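Local coordinates for protein antitoxin (Nitrosomonas europaea, PDB 2ODK) that is probably the antitoxin component of a type II toxin-antitoxin system and forms a two-subunit assembly, at residues G44-R47 / R48-A51; L19-C22 / I23-P27; V5-V8 / Q9-K12; V30-G34 / A35-V39. One frame throughout, in Å; residues are numbered along the deposited sequence. Where two conformers were deposited one is given.

Contact 1 (G44-R47 / R48-A51); sequences GEWR and RLQA
G44 starts the contact by offering its carbonyl to R48. The backbone bond R48 N to G44 O measures 3.0 Å, and the R48 guanidinium folds back so that the same oxygen sits 3.3 Å above its plane, over its centre. The approach is to a flat face, so no N-H of that group aims at the oxygen. The bend at chi3 (-64°) turns the chain back toward the start of the helix and puts R48 NH2 3.7 Å from E45 N. E45 continues the i to i+4 pattern by accepting from L49 N, while its carboxylate stays 5.7 Å (OE1 to NH2) from R48, opposite charges that may attract weakly, without contact.

W46 accepts from Q50 N, and its indole provides a platform for the Q50 side chain. Q50 CG lies over the five-membered ring, a CH-pi contact 4.0 Å from the centroid and 20° off the normal, and W46 NE1 comes within 3.2 Å of Q50 CD. R47 runs alongside Q50, pointing the same way, and R47 NH1 bonds Q50 OE1 at 3.2 Å, on a lone pair in the amide plane, though OE1 is tilted 20° from the guanidinium plane. Because Q50 was modelled in two conformers, this describes one of them. R47 NH2 is engaged separately, in a salt bridge with E36 of the second subunit.

Helix 43-52, which follows strand 35-42 directly, carries these residues out to the dimer interface: there W46 packs on V39 of the second subunit, R47 on its I29, and L49 on L49 of that chain.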
ATOM      1  N   GLY A  44      -4.952   9.014  -4.517  1.00  9.10           N
ATOM      2  CA  GLY A  44      -5.218   9.869  -5.698  1.00  9.16           C
ATOM      3  C   GLY A  44      -4.296   9.504  -6.848  1.00  9.20           C
ATOM      4  O   GLY A  44      -4.704   9.512  -8.033  1.00  9.56           O
ATOM      5  N   GLU A  45      -3.044   9.176  -6.506  1.00  9.93           N
ATOM      6  CA  GLU A  45      -2.087   8.792  -7.535  1.00 11.08           C
ATOM      7  C   GLU A  45      -2.521   7.475  -8.193  1.00 10.87           C
ATOM      8  O   GLU A  45      -2.460   7.341  -9.430  1.00 11.64           O
ATOM      9  CB  GLU A  45      -0.700   8.633  -6.906  1.00 11.74           C
ATOM     10  CG  GLU A  45       0.360   8.163  -7.882  1.00 14.41           C
ATOM     11  CD  GLU A  45       1.776   8.209  -7.304  1.00 15.62           C
ATOM     12  OE1 GLU A  45       2.005   8.954  -6.331  1.00 18.87           O
ATOM     13  OE2 GLU A  45       2.677   7.511  -7.843  1.00 21.30           O
ATOM     14  N   TRP A  46      -2.966   6.501  -7.369  1.00 11.79           N
ATOM     15  CA  TRP A  46      -3.485   5.267  -7.910  1.00 13.17           C
ATOM     16  C   TRP A  46      -4.693   5.497  -8.834  1.00 11.61           C
ATOM     17  O   TRP A  46      -4.760   4.929  -9.950  1.00 13.09           O
ATOM     18  CB  TRP A  46      -3.888   4.377  -6.721  1.00 16.40           C
ATOM     19  CG  TRP A  46      -4.688   3.150  -7.048  1.00 18.97           C
ATOM     20  CD1 TRP A  46      -6.023   2.896  -6.748  1.00 20.29           C
ATOM     21  CD2 TRP A  46      -4.192   2.025  -7.689  1.00 20.12           C
ATOM     22  NE1 TRP A  46      -6.360   1.650  -7.194  1.00 26.85           N
ATOM     23  CE2 TRP A  46      -5.253   1.076  -7.762  1.00 19.12           C
ATOM     24  CE3 TRP A  46      -2.954   1.685  -8.172  1.00 18.08           C
ATOM     25  CZ2 TRP A  46      -5.108  -0.162  -8.342  1.00 22.79           C
ATOM     26  CZ3 TRP A  46      -2.809   0.395  -8.771  1.00 22.37           C
ATOM     27  CH2 TRP A  46      -3.871  -0.488  -8.835  1.00 22.08           C
ATOM     28  N   ARG A  47      -5.649   6.323  -8.392  1.00 11.85           N
ATOM     29  CA  ARG A  47      -6.848   6.548  -9.223  1.00 10.94           C
ATOM     30  C   ARG A  47      -6.450   7.133 -10.582  1.00 10.75           C
ATOM     31  O   ARG A  47      -6.984   6.741 -11.615  1.00 12.02           O
ATOM     32  CB  ARG A  47      -7.823   7.516  -8.557  1.00 11.92           C
ATOM     33  CG  ARG A  47      -8.393   7.048  -7.212  1.00 12.65           C
ATOM     34  CD  ARG A  47      -9.147   5.741  -7.346  1.00 13.41           C
ATOM     35  NE  ARG A  47      -9.791   5.359  -6.094  1.00 10.06           N
ATOM     36  CZ  ARG A  47     -10.395   4.179  -5.932  1.00 12.20           C
ATOM     37  NH1 ARG A  47     -10.471   3.343  -6.974  1.00 17.00           N
ATOM     38  NH2 ARG A  47     -10.977   3.867  -4.788  1.00 12.74           N
ATOM     39  N   ARG A  48      -5.500   8.072 -10.562  1.00 10.32           N
ATOM     40  CA  ARG A  48      -5.108   8.683 -11.839  1.00 10.37           C
ATOM     41  C   ARG A  48      -4.388   7.697 -12.745  1.00 12.72           C
ATOM     42  O   ARG A  48      -4.583   7.710 -13.961  1.00 14.03           O
ATOM     43  CB  ARG A  48      -4.290   9.951 -11.614  1.00 11.30           C
ATOM     44  CG  ARG A  48      -5.188  11.063 -11.011  1.00 10.63           C
ATOM     45  CD  ARG A  48      -4.412  12.371 -10.924  1.00 11.18           C
ATOM     46  NE  ARG A  48      -3.276  12.324 -10.016  1.00 10.50           N
ATOM     47  CZ  ARG A  48      -3.330  12.565  -8.705  1.00  9.91           C
ATOM     48  NH1 ARG A  48      -4.494  12.887  -8.101  1.00 10.22           N
ATOM     49  NH2 ARG A  48      -2.228  12.468  -7.957  1.00 11.93           N
ATOM     50  N   LEU A  49      -3.596   6.823 -12.141  1.00 14.09           N
ATOM     51  CA  LEU A  49      -2.915   5.751 -12.884  0.50 16.74           C
ATOM     52  C   LEU A  49      -3.944   4.838 -13.549  1.00 16.93           C
ATOM     53  O   LEU A  49      -3.812   4.436 -14.726  1.00 20.05           O
ATOM     54  CB  LEU A  49      -2.067   4.906 -11.904  0.50 16.62           C
ATOM     55  CG  LEU A  49      -1.252   3.734 -12.467  0.50 18.20           C
ATOM     56  CD1 LEU A  49      -0.350   4.270 -13.552  0.50 20.09           C
ATOM     57  CD2 LEU A  49      -0.404   3.122 -11.384  0.50 18.10           C
ATOM     58  N   GLN A  50      -4.966   4.463 -12.767  1.00 17.62           N
ATOM     59  CA  GLN A  50      -6.085   3.614 -13.251  0.60 18.03           C
ATOM     60  C   GLN A  50      -6.774   4.271 -14.450  1.00 19.64           C
ATOM     61  O   GLN A  50      -7.077   3.603 -15.457  1.00 21.21           O
ATOM     62  CB  GLN A  50      -7.138   3.360 -12.140  0.60 18.16           C
ATOM     63  CG  GLN A  50      -6.767   2.367 -10.984  0.60 17.91           C
ATOM     64  CD  GLN A  50      -7.926   2.174  -9.977  0.60 17.52           C
ATOM     65  OE1 GLN A  50      -8.456   3.139  -9.413  0.60 19.01           O
ATOM     66  NE2 GLN A  50      -8.340   0.929  -9.774  0.60 19.96           N
ATOM     67  N   ALA A  51      -7.037   5.568 -14.330  1.00 18.88           N
ATOM     68  CA  ALA A  51      -7.755   6.282 -15.390  1.00 20.70           C
ATOM     69  C   ALA A  51      -6.904   6.346 -16.649  1.00 22.29           C
ATOM     70  O   ALA A  51      -7.470   6.316 -17.764  1.00 24.80           O
ATOM     71  CB  ALA A  51      -8.161   7.679 -14.932  1.00 20.88           C
TER

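Contact 2 (L19-C22 / I23-P27); sequences LDAC and ITEGP
T24 folds its side chain back over the carbonyl of D20, one turn earlier. With OG1 between the backbone N and the carbonyl carbon (chi1 64°), the hydroxyl reaches D20 O at 2.9 Å from above the carbonyl plane, 38° out of it, while T24 N takes the same oxygen nearly end-on. One acceptor thus serves two donors from a single residue. T24 CG2 lies 3.3 Å from D20 O and 3.8 Å from D20 OD1, the two side chains crossing at a slant. A water donates to T24 OG1; its link to D20 OD2 is too short to be trusted, and D20 has a second conformer.

This is the C-terminal region of helix 15-24. A21 O accepts E25 N at 2.8 Å and G26 N at 3.2 Å, in the carbonyl plane, the second being an i to i+5 bond that widens the last turn. G26 N makes a further, weak bond to C22 O. G26 is the first residue to leave helical angles; its phi of 132° would press a beta carbon against the preceding carbonyl, which suits a glycine, and it turns the chain so that G26 O meets the C22 alpha carbon in a CA-H...O contact of 3.2 Å.

On the other flank I23 stands over the L19 carbonyl, CG1 3.6 Å from L19 O, and CD1 touches C22 SG. L19 and C22 are buried and pack on L40 of strand 35-42, and on the dimer side L19 meets R32, C22 A38 and I23 E37 of the second subunit.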
ATOM      1  N   LEU A  19       2.497   5.156   6.575  1.00 13.47           N
ATOM      2  CA  LEU A  19       1.422   5.867   5.872  1.00 13.80           C
ATOM      3  C   LEU A  19       1.784   7.335   5.634  1.00 15.36           C
ATOM      4  O   LEU A  19       1.547   7.890   4.534  1.00 14.89           O
ATOM      5  CB  LEU A  19       0.112   5.698   6.656  1.00 14.71           C
ATOM      6  CG  LEU A  19      -1.111   6.402   6.053  1.00 15.36           C
ATOM      7  CD1 LEU A  19      -1.345   6.010   4.593  1.00 17.31           C
ATOM      8  CD2 LEU A  19      -2.323   6.062   6.918  1.00 18.42           C
ATOM      9  N   ASP A  20       2.367   7.969   6.648  1.00 15.64           N
ATOM     10  CA  ASP A  20       2.776   9.372   6.507  0.50 16.06           C
ATOM     11  C   ASP A  20       3.805   9.538   5.411  1.00 15.60           C
ATOM     12  O   ASP A  20       3.745  10.501   4.617  1.00 16.86           O
ATOM     13  CB  ASP A  20       3.342   9.930   7.817  0.50 17.44           C
ATOM     14  CG  ASP A  20       3.681  11.392   7.713  0.50 20.20           C
ATOM     15  OD1 ASP A  20       2.739  12.199   7.629  0.50 23.56           O
ATOM     16  OD2 ASP A  20       4.881  11.719   7.701  0.50 25.98           O
ATOM     17  N   ALA A  21       4.765   8.605   5.339  1.00 15.09           N
ATOM     18  CA  ALA A  21       5.787   8.703   4.297  1.00 14.19           C
ATOM     19  C   ALA A  21       5.141   8.534   2.902  1.00 13.35           C
ATOM     20  O   ALA A  21       5.541   9.169   1.921  1.00 14.12           O
ATOM     21  CB  ALA A  21       6.869   7.655   4.497  1.00 15.80           C
ATOM     22  N   CYS A  22       4.161   7.626   2.803  1.00 13.19           N
ATOM     23  CA  CYS A  22       3.440   7.458   1.515  1.00 13.16           C
ATOM     24  C   CYS A  22       2.889   8.819   1.047  1.00 13.11           C
ATOM     25  O   CYS A  22       3.041   9.222  -0.118  1.00 14.30           O
ATOM     26  CB  CYS A  22       2.333   6.444   1.734  1.00 13.29           C
ATOM     27  SG  CYS A  22       1.183   6.298   0.374  1.00 13.89           S
ATOM     28  N   ILE A  23       2.235   9.513   1.967  1.00 13.50           N
ATOM     29  CA  ILE A  23       1.567  10.768   1.594  1.00 14.53           C
ATOM     30  C   ILE A  23       2.567  11.905   1.342  1.00 15.96           C
ATOM     31  O   ILE A  23       2.386  12.707   0.413  1.00 16.66           O
ATOM     32  CB  ILE A  23       0.534  11.175   2.691  1.00 15.67           C
ATOM     33  CG1 ILE A  23      -0.592  10.133   2.781  1.00 17.40           C
ATOM     34  CG2 ILE A  23      -0.043  12.569   2.404  1.00 16.67           C
ATOM     35  CD1 ILE A  23      -1.097   9.619   1.438  1.00 21.02           C
ATOM     36  N   THR A  24       3.603  11.991   2.172  1.00 16.31           N
ATOM     37  CA  THR A  24       4.525  13.115   2.055  1.00 17.76           C
ATOM     38  C   THR A  24       5.655  12.900   1.054  1.00 18.59           C
ATOM     39  O   THR A  24       6.211  13.869   0.524  1.00 19.23           O
ATOM     40  CB  THR A  24       5.112  13.483   3.425  1.00 18.31           C
ATOM     41  OG1 THR A  24       5.893  12.383   3.906  1.00 20.58           O
ATOM     42  CG2 THR A  24       3.998  13.803   4.429  1.00 18.98           C
ATOM     43  N   GLU A  25       6.041  11.643   0.817  1.00 17.64           N
ATOM     44  CA  GLU A  25       7.156  11.386  -0.067  0.60 19.17           C
ATOM     45  C   GLU A  25       6.740  10.624  -1.317  1.00 17.53           C
ATOM     46  O   GLU A  25       7.260  10.876  -2.399  1.00 19.99           O
ATOM     47  CB  GLU A  25       8.289  10.674   0.690  0.60 20.00           C
ATOM     48  CG  GLU A  25       8.826  11.485   1.886  0.60 22.19           C
ATOM     49  CD  GLU A  25       9.773  10.696   2.765  0.60 24.20           C
ATOM     50  OE1 GLU A  25      10.686  10.064   2.213  0.60 30.14           O
ATOM     51  OE2 GLU A  25       9.607  10.707   4.002  0.60 29.66           O
ATOM     52  N   GLY A  26       5.805   9.690  -1.180  1.00 15.65           N
ATOM     53  CA  GLY A  26       5.442   8.908  -2.343  1.00 15.09           C
ATOM     54  C   GLY A  26       5.407   7.415  -2.022  1.00 14.04           C
ATOM     55  O   GLY A  26       5.582   7.010  -0.878  1.00 14.99           O
ATOM     56  N   PRO A  27       5.120   6.623  -3.037  1.00 14.15           N
ATOM     57  CA  PRO A  27       4.982   5.157  -2.851  1.00 13.46           C
ATOM     58  C   PRO A  27       6.066   4.550  -1.971  1.00 13.15           C
ATOM     59  O   PRO A  27       7.261   4.826  -2.171  1.00 15.00           O
ATOM     60  CB  PRO A  27       5.057   4.629  -4.273  1.00 14.80           C
ATOM     61  CG  PRO A  27       4.355   5.768  -5.085  1.00 14.96           C
ATOM     62  CD  PRO A  27       4.871   7.028  -4.437  1.00 15.66           C
TER
HETATM   63  O   HOH W   1       6.878  11.489   6.381  1.00 52.67           O

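Contact 3 (V5-V8 / Q9-K12); sequences VWPV and QDAK
P7 is the residue just before helix 8-13, and its carbonyl is the first thing the helix grips. A11 N bonds P7 O at 2.9 Å, nearly end-on with an N-H...O angle of 168°, and D10 N reaches the same oxygen from above the carbonyl plane at a more bent 131°. K12 N bonds V8 O, the regular i to i+4 bond of the first turn.

Two side chains close on the proline ring. D10 brings OD2 to 3.4 Å from P7 CD, in one of two conformers. With CG between the backbone N and the carbonyl carbon (chi1 72°) and a bend at chi2, Q9 folds back so its amide lies against P7 CB, OE1 at 3.5 Å and NE2 at 3.6 Å. Further back, W6 CB lies 4.0 Å from A11 CB, and D10 O is at the edge of the indole, near its plane, 4.1 Å from W6 CE3.

W6 is positioned from the second shell: its NE1 is bonded to Q28, F18 and H4 pack against the indole edge-to-face, and its backbone pairs with I29 and S31 of the neighbouring strand. At the dimer interface V8 and A11 touch F15 of the second subunit, whose K12 NZ bonds K12 O.

P7 occupies the N-cap position but has no polar side chain to take a first-turn N-H; its carbonyl, held by D10 N and A11 N, opens the helical bonding. The carboxylate of D10, three residues into the helix, sits at the positive end of the dipole and would probably favour its start.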
ATOM      1  N   VAL A   5      11.984   0.990   1.392  1.00 18.27           N
ATOM      2  CA  VAL A   5      11.505  -0.389   1.541  1.00 16.96           C
ATOM      3  C   VAL A   5      11.403  -0.739   3.010  1.00 15.49           C
ATOM      4  O   VAL A   5      12.397  -0.664   3.775  1.00 18.01           O
ATOM      5  CB  VAL A   5      12.470  -1.443   0.868  1.00 16.72           C
ATOM      6  CG1 VAL A   5      11.875  -2.843   0.989  1.00 17.01           C
ATOM      7  CG2 VAL A   5      12.726  -1.084  -0.597  1.00 18.77           C
ATOM      8  N   TRP A   6      10.202  -1.173   3.394  1.00 13.20           N
ATOM      9  CA  TRP A   6       9.883  -1.511   4.775  1.00 13.06           C
ATOM     10  C   TRP A   6       9.592  -3.016   4.915  1.00 12.41           C
ATOM     11  O   TRP A   6       8.631  -3.503   4.313  1.00 12.43           O
ATOM     12  CB  TRP A   6       8.569  -0.797   5.133  1.00 13.77           C
ATOM     13  CG  TRP A   6       8.613   0.697   5.045  1.00 13.45           C
ATOM     14  CD1 TRP A   6       8.650   1.474   3.907  1.00 15.08           C
ATOM     15  CD2 TRP A   6       8.534   1.599   6.153  1.00 13.75           C
ATOM     16  NE1 TRP A   6       8.609   2.812   4.248  1.00 14.79           N
ATOM     17  CE2 TRP A   6       8.542   2.916   5.619  1.00 14.03           C
ATOM     18  CE3 TRP A   6       8.454   1.425   7.544  1.00 15.60           C
ATOM     19  CZ2 TRP A   6       8.479   4.060   6.439  1.00 16.49           C
ATOM     20  CZ3 TRP A   6       8.369   2.573   8.361  1.00 16.50           C
ATOM     21  CH2 TRP A   6       8.398   3.862   7.803  1.00 16.31           C
ATOM     22  N   PRO A   7      10.405  -3.741   5.733  1.00 11.85           N
ATOM     23  CA  PRO A   7      10.012  -5.108   6.074  1.00 12.44           C
ATOM     24  C   PRO A   7       8.628  -5.119   6.691  1.00 12.09           C
ATOM     25  O   PRO A   7       8.257  -4.183   7.424  1.00 13.08           O
ATOM     26  CB  PRO A   7      11.067  -5.530   7.116  1.00 12.42           C
ATOM     27  CG  PRO A   7      12.290  -4.688   6.700  1.00 12.13           C
ATOM     28  CD  PRO A   7      11.667  -3.347   6.380  1.00 13.09           C
ATOM     29  N   VAL A   8       7.898  -6.206   6.462  1.00 12.30           N
ATOM     30  CA  VAL A   8       6.514  -6.315   6.951  1.00 12.37           C
ATOM     31  C   VAL A   8       6.357  -5.933   8.431  1.00 12.93           C
ATOM     32  O   VAL A   8       5.432  -5.186   8.803  1.00 13.17           O
ATOM     33  CB  VAL A   8       5.896  -7.699   6.582  1.00 12.39           C
ATOM     34  CG1 VAL A   8       6.668  -8.841   7.252  1.00 13.92           C
ATOM     35  CG2 VAL A   8       4.403  -7.711   6.941  1.00 14.98           C
ATOM     36  N   GLN A   9       7.245  -6.449   9.277  1.00 12.92           N
ATOM     37  CA  GLN A   9       7.093  -6.184  10.696  1.00 13.13           C
ATOM     38  C   GLN A   9       7.332  -4.712  11.077  1.00 13.81           C
ATOM     39  O   GLN A   9       6.770  -4.213  12.074  1.00 14.75           O
ATOM     40  CB  GLN A   9       7.987  -7.166  11.494  1.00 14.49           C
ATOM     41  CG  GLN A   9       9.472  -6.875  11.392  1.00 15.05           C
ATOM     42  CD  GLN A   9      10.182  -7.443  10.133  1.00 14.89           C
ATOM     43  OE1 GLN A   9       9.591  -7.909   9.152  1.00 13.47           O
ATOM     44  NE2 GLN A   9      11.511  -7.408  10.197  1.00 19.21           N
ATOM     45  N   ASP A  10       8.138  -4.016  10.267  1.00 14.61           N
ATOM     46  CA  ASP A  10       8.436  -2.620  10.516  0.70 14.64           C
ATOM     47  C   ASP A  10       7.306  -1.720   9.996  1.00 14.73           C
ATOM     48  O   ASP A  10       6.945  -0.721  10.636  1.00 15.90           O
ATOM     49  CB  ASP A  10       9.744  -2.210   9.843  0.70 16.09           C
ATOM     50  CG  ASP A  10      10.960  -2.948  10.404  0.70 17.63           C
ATOM     51  OD1 ASP A  10      10.863  -3.535  11.490  0.70 21.46           O
ATOM     52  OD2 ASP A  10      12.009  -2.910   9.751  0.70 22.01           O
ATOM     53  N   ALA A  11       6.769  -2.055   8.817  1.00 13.76           N
ATOM     54  CA  ALA A  11       5.606  -1.307   8.340  1.00 13.32           C
ATOM     55  C   ALA A  11       4.460  -1.450   9.350  1.00 14.27           C
ATOM     56  O   ALA A  11       3.661  -0.505   9.523  1.00 15.51           O
ATOM     57  CB  ALA A  11       5.185  -1.829   6.950  1.00 13.56           C
ATOM     58  N   LYS A  12       4.314  -2.646   9.955  1.00 12.97           N
ATOM     59  CA  LYS A  12       3.258  -2.828  10.937  1.00 13.77           C
ATOM     60  C   LYS A  12       3.556  -1.991  12.192  1.00 14.88           C
ATOM     61  O   LYS A  12       2.693  -1.242  12.694  1.00 14.95           O
ATOM     62  CB  LYS A  12       3.152  -4.316  11.316  1.00 13.52           C
ATOM     63  CG  LYS A  12       2.134  -4.587  12.442  1.00 14.15           C
ATOM     64  CD  LYS A  12       2.108  -6.085  12.792  1.00 15.89           C
ATOM     65  CE  LYS A  12       1.238  -6.340  14.002  1.00 21.79           C
ATOM     66  NZ  LYS A  12      -0.196  -6.239  13.710  1.00 23.10           N
TER

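Contact 4 (V30-G34 / A35-V39); sequences VSRRG and AEEAV
V30 and A38 hold the hairpin together by backbone bonds, V30 N to A38 O at 2.8 Å with an almost straight N-H...O of 173°. V30 O answers twice, accepting E37 N at 2.9 Å and A38 N at 3.2 Å, both in the carbonyl plane. Nearer the end, R32 and A35 bond each other in both directions. Separately, S31 CA makes a CA-H...O contact with A35 O at 3.1 Å.

E37 and A38 both face V30, which makes this a classic beta bulge, shifting the register by one between V30 and S31. The strands 28-32 and 35-42 are joined by a type I' turn from R32 to A35, with R33 and G34 both at positive phi.

R32 and E37 carry opposite charges but form no salt bridge. Their chains cross at about a right angle, R32 CB 4.1 Å from E37 CG, and R32 NH2 is 4.3 Å from E37 OE1, which lies well out of the guanidinium plane. Two waters bridge instead: one links R32 O to E37 OE2, the other sits in the guanidinium plane, accepting from R32 NH2 and donating to E37 OE2. R32 NH1 forms a salt bridge with D20 of the second subunit.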
ATOM      1  N   VAL A  30       6.810  -2.461   0.545  1.00 11.26           N
ATOM      2  CA  VAL A  30       6.818  -3.387   1.668  0.50 10.94           C
ATOM      3  C   VAL A  30       7.482  -4.686   1.213  1.00 10.90           C
ATOM      4  O   VAL A  30       7.146  -5.193   0.139  1.00 11.66           O
ATOM      5  CB  VAL A  30       5.377  -3.719   2.060  0.50 10.62           C
ATOM      6  CG1 VAL A  30       5.337  -4.723   3.231  0.50 10.80           C
ATOM      7  CG2 VAL A  30       4.633  -2.430   2.405  0.50  9.50           C
ATOM      8  N   SER A  31       8.390  -5.231   2.033  1.00 11.27           N
ATOM      9  CA  SER A  31       9.039  -6.497   1.713  1.00 11.14           C
ATOM     10  C   SER A  31       8.682  -7.597   2.722  1.00 10.96           C
ATOM     11  O   SER A  31       8.267  -7.303   3.871  1.00 11.55           O
ATOM     12  CB  SER A  31      10.555  -6.295   1.700  1.00 11.91           C
ATOM     13  OG  SER A  31      11.039  -5.900   2.970  1.00 11.87           O
ATOM     14  N   ARG A  32       8.836  -8.866   2.285  1.00 11.00           N
ATOM     15  CA  ARG A  32       8.830 -10.011   3.203  1.00 10.66           C
ATOM     16  C   ARG A  32      10.043 -10.789   2.786  1.00 10.28           C
ATOM     17  O   ARG A  32      10.297 -10.931   1.594  1.00 10.66           O
ATOM     18  CB  ARG A  32       7.582 -10.906   2.993  1.00 12.21           C
ATOM     19  CG  ARG A  32       6.271 -10.308   3.497  1.00 13.48           C
ATOM     20  CD  ARG A  32       5.133 -11.290   3.470  1.00 11.31           C
ATOM     21  NE  ARG A  32       4.841 -11.881   2.178  1.00 14.53           N
ATOM     22  CZ  ARG A  32       3.602 -12.118   1.763  1.00 13.47           C
ATOM     23  NH1 ARG A  32       2.559 -11.705   2.528  1.00 12.11           N
ATOM     24  NH2 ARG A  32       3.426 -12.733   0.576  1.00 13.86           N
ATOM     25  N   ARG A  33      10.743 -11.352   3.761  1.00 10.43           N
ATOM     26  CA  ARG A  33      11.921 -12.188   3.460  1.00 11.14           C
ATOM     27  C   ARG A  33      12.941 -11.407   2.626  1.00 11.68           C
ATOM     28  O   ARG A  33      13.698 -11.999   1.825  1.00 12.60           O
ATOM     29  CB  ARG A  33      11.525 -13.509   2.768  1.00 11.02           C
ATOM     30  CG  ARG A  33      10.764 -14.494   3.665  1.00 13.58           C
ATOM     31  CD  ARG A  33      10.674 -15.814   2.927  1.00 14.45           C
ATOM     32  NE  ARG A  33      10.179 -16.959   3.688  1.00 15.65           N
ATOM     33  CZ  ARG A  33      10.956 -17.715   4.462  1.00 14.36           C
ATOM     34  NH1 ARG A  33      12.238 -17.349   4.599  1.00 16.57           N
ATOM     35  NH2 ARG A  33      10.489 -18.833   5.057  1.00 11.44           N
ATOM     36  N   GLY A  34      12.947 -10.083   2.784  1.00 10.27           N
ATOM     37  CA  GLY A  34      13.942  -9.320   2.021  1.00 10.73           C
ATOM     38  C   GLY A  34      13.658  -9.253   0.548  1.00 10.82           C
ATOM     39  O   GLY A  34      14.573  -8.941  -0.243  1.00 11.54           O
ATOM     40  N   ALA A  35      12.388  -9.478   0.164  1.00 10.86           N
ATOM     41  CA  ALA A  35      11.979  -9.396  -1.248  1.00 10.48           C
ATOM     42  C   ALA A  35      10.816  -8.388  -1.339  1.00 10.92           C
ATOM     43  O   ALA A  35       9.894  -8.434  -0.529  1.00 10.97           O
ATOM     44  CB  ALA A  35      11.467 -10.726  -1.762  1.00 12.35           C
ATOM     45  N   GLU A  36      10.861  -7.498  -2.325  1.00 11.93           N
ATOM     46  CA  GLU A  36       9.785  -6.518  -2.503  0.60 11.61           C
ATOM     47  C   GLU A  36       8.487  -7.242  -2.858  1.00 12.78           C
ATOM     48  O   GLU A  36       8.465  -8.126  -3.764  1.00 14.44           O
ATOM     49  CB  GLU A  36      10.202  -5.509  -3.582  0.60 13.98           C
ATOM     50  CG  GLU A  36      11.431  -4.728  -3.158  0.60 12.79           C
ATOM     51  CD  GLU A  36      11.859  -3.667  -4.161  0.60 16.05           C
ATOM     52  OE1 GLU A  36      11.172  -3.497  -5.173  0.60 19.54           O
ATOM     53  OE2 GLU A  36      12.868  -3.015  -3.900  0.60 17.94           O
ATOM     54  N   GLU A  37       7.392  -6.887  -2.174  1.00 12.06           N
ATOM     55  CA  GLU A  37       6.130  -7.608  -2.349  1.00 12.23           C
ATOM     56  C   GLU A  37       4.994  -6.680  -2.797  1.00 11.72           C
ATOM     57  O   GLU A  37       4.128  -7.099  -3.583  1.00 11.97           O
ATOM     58  CB  GLU A  37       5.722  -8.339  -1.056  1.00 12.95           C
ATOM     59  CG  GLU A  37       6.596  -9.599  -0.794  1.00 15.45           C
ATOM     60  CD  GLU A  37       6.344 -10.710  -1.811  1.00 18.51           C
ATOM     61  OE1 GLU A  37       5.365 -10.581  -2.578  1.00 21.92           O
ATOM     62  OE2 GLU A  37       7.111 -11.700  -1.870  1.00 18.20           O
ATOM     63  N   ALA A  38       4.959  -5.477  -2.230  1.00 11.70           N
ATOM     64  CA  ALA A  38       3.820  -4.592  -2.485  1.00 11.08           C
ATOM     65  C   ALA A  38       4.218  -3.161  -2.293  1.00 11.39           C
ATOM     66  O   ALA A  38       5.314  -2.887  -1.821  1.00 11.06           O
ATOM     67  CB  ALA A  38       2.637  -4.967  -1.571  1.00 12.07           C
ATOM     68  N   VAL A  39       3.345  -2.224  -2.675  1.00 11.50           N
ATOM     69  CA  VAL A  39       3.717  -0.814  -2.561  0.60 12.13           C
ATOM     70  C   VAL A  39       2.487  -0.035  -2.090  1.00 10.82           C
ATOM     71  O   VAL A  39       1.366  -0.283  -2.548  1.00 11.48           O
ATOM     72  CB  VAL A  39       4.321  -0.295  -3.890  0.60 12.91           C
ATOM     73  CG1 VAL A  39       3.410  -0.562  -5.040  0.60 13.60           C
ATOM     74  CG2 VAL A  39       4.670   1.171  -3.822  0.60 11.72           C
TER
HETATM   75  O   HOH W   2       8.834 -12.596  -0.075  1.00 13.05           O
HETATM   76  O   HOH W   3       5.262 -13.775  -1.361  1.00 15.97           O

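Contacts 3 and 4 lie nearest, their centres 8 Å apart, in adjoining strands of the sheet; W6 O probably bonds S31 N at 2.9 Å, and P7 and V8 pack on S31. Contact 2 abuts contact 4, P27 CB lying 3.5 Å from V39 CG2, and meets contact 1, P27 CG lying 3.7 Å from E45 OE2. Contacts 1 and 3 lie on opposite sides of the chain's centre, 24 Å between centres. All four reach the second subunit, consistent with the dimers formed by Phd/YefM antitoxins. The bound sulfate, probably from the crystallisation liquor, is about 6 Å from the E37 side chain in contact 4.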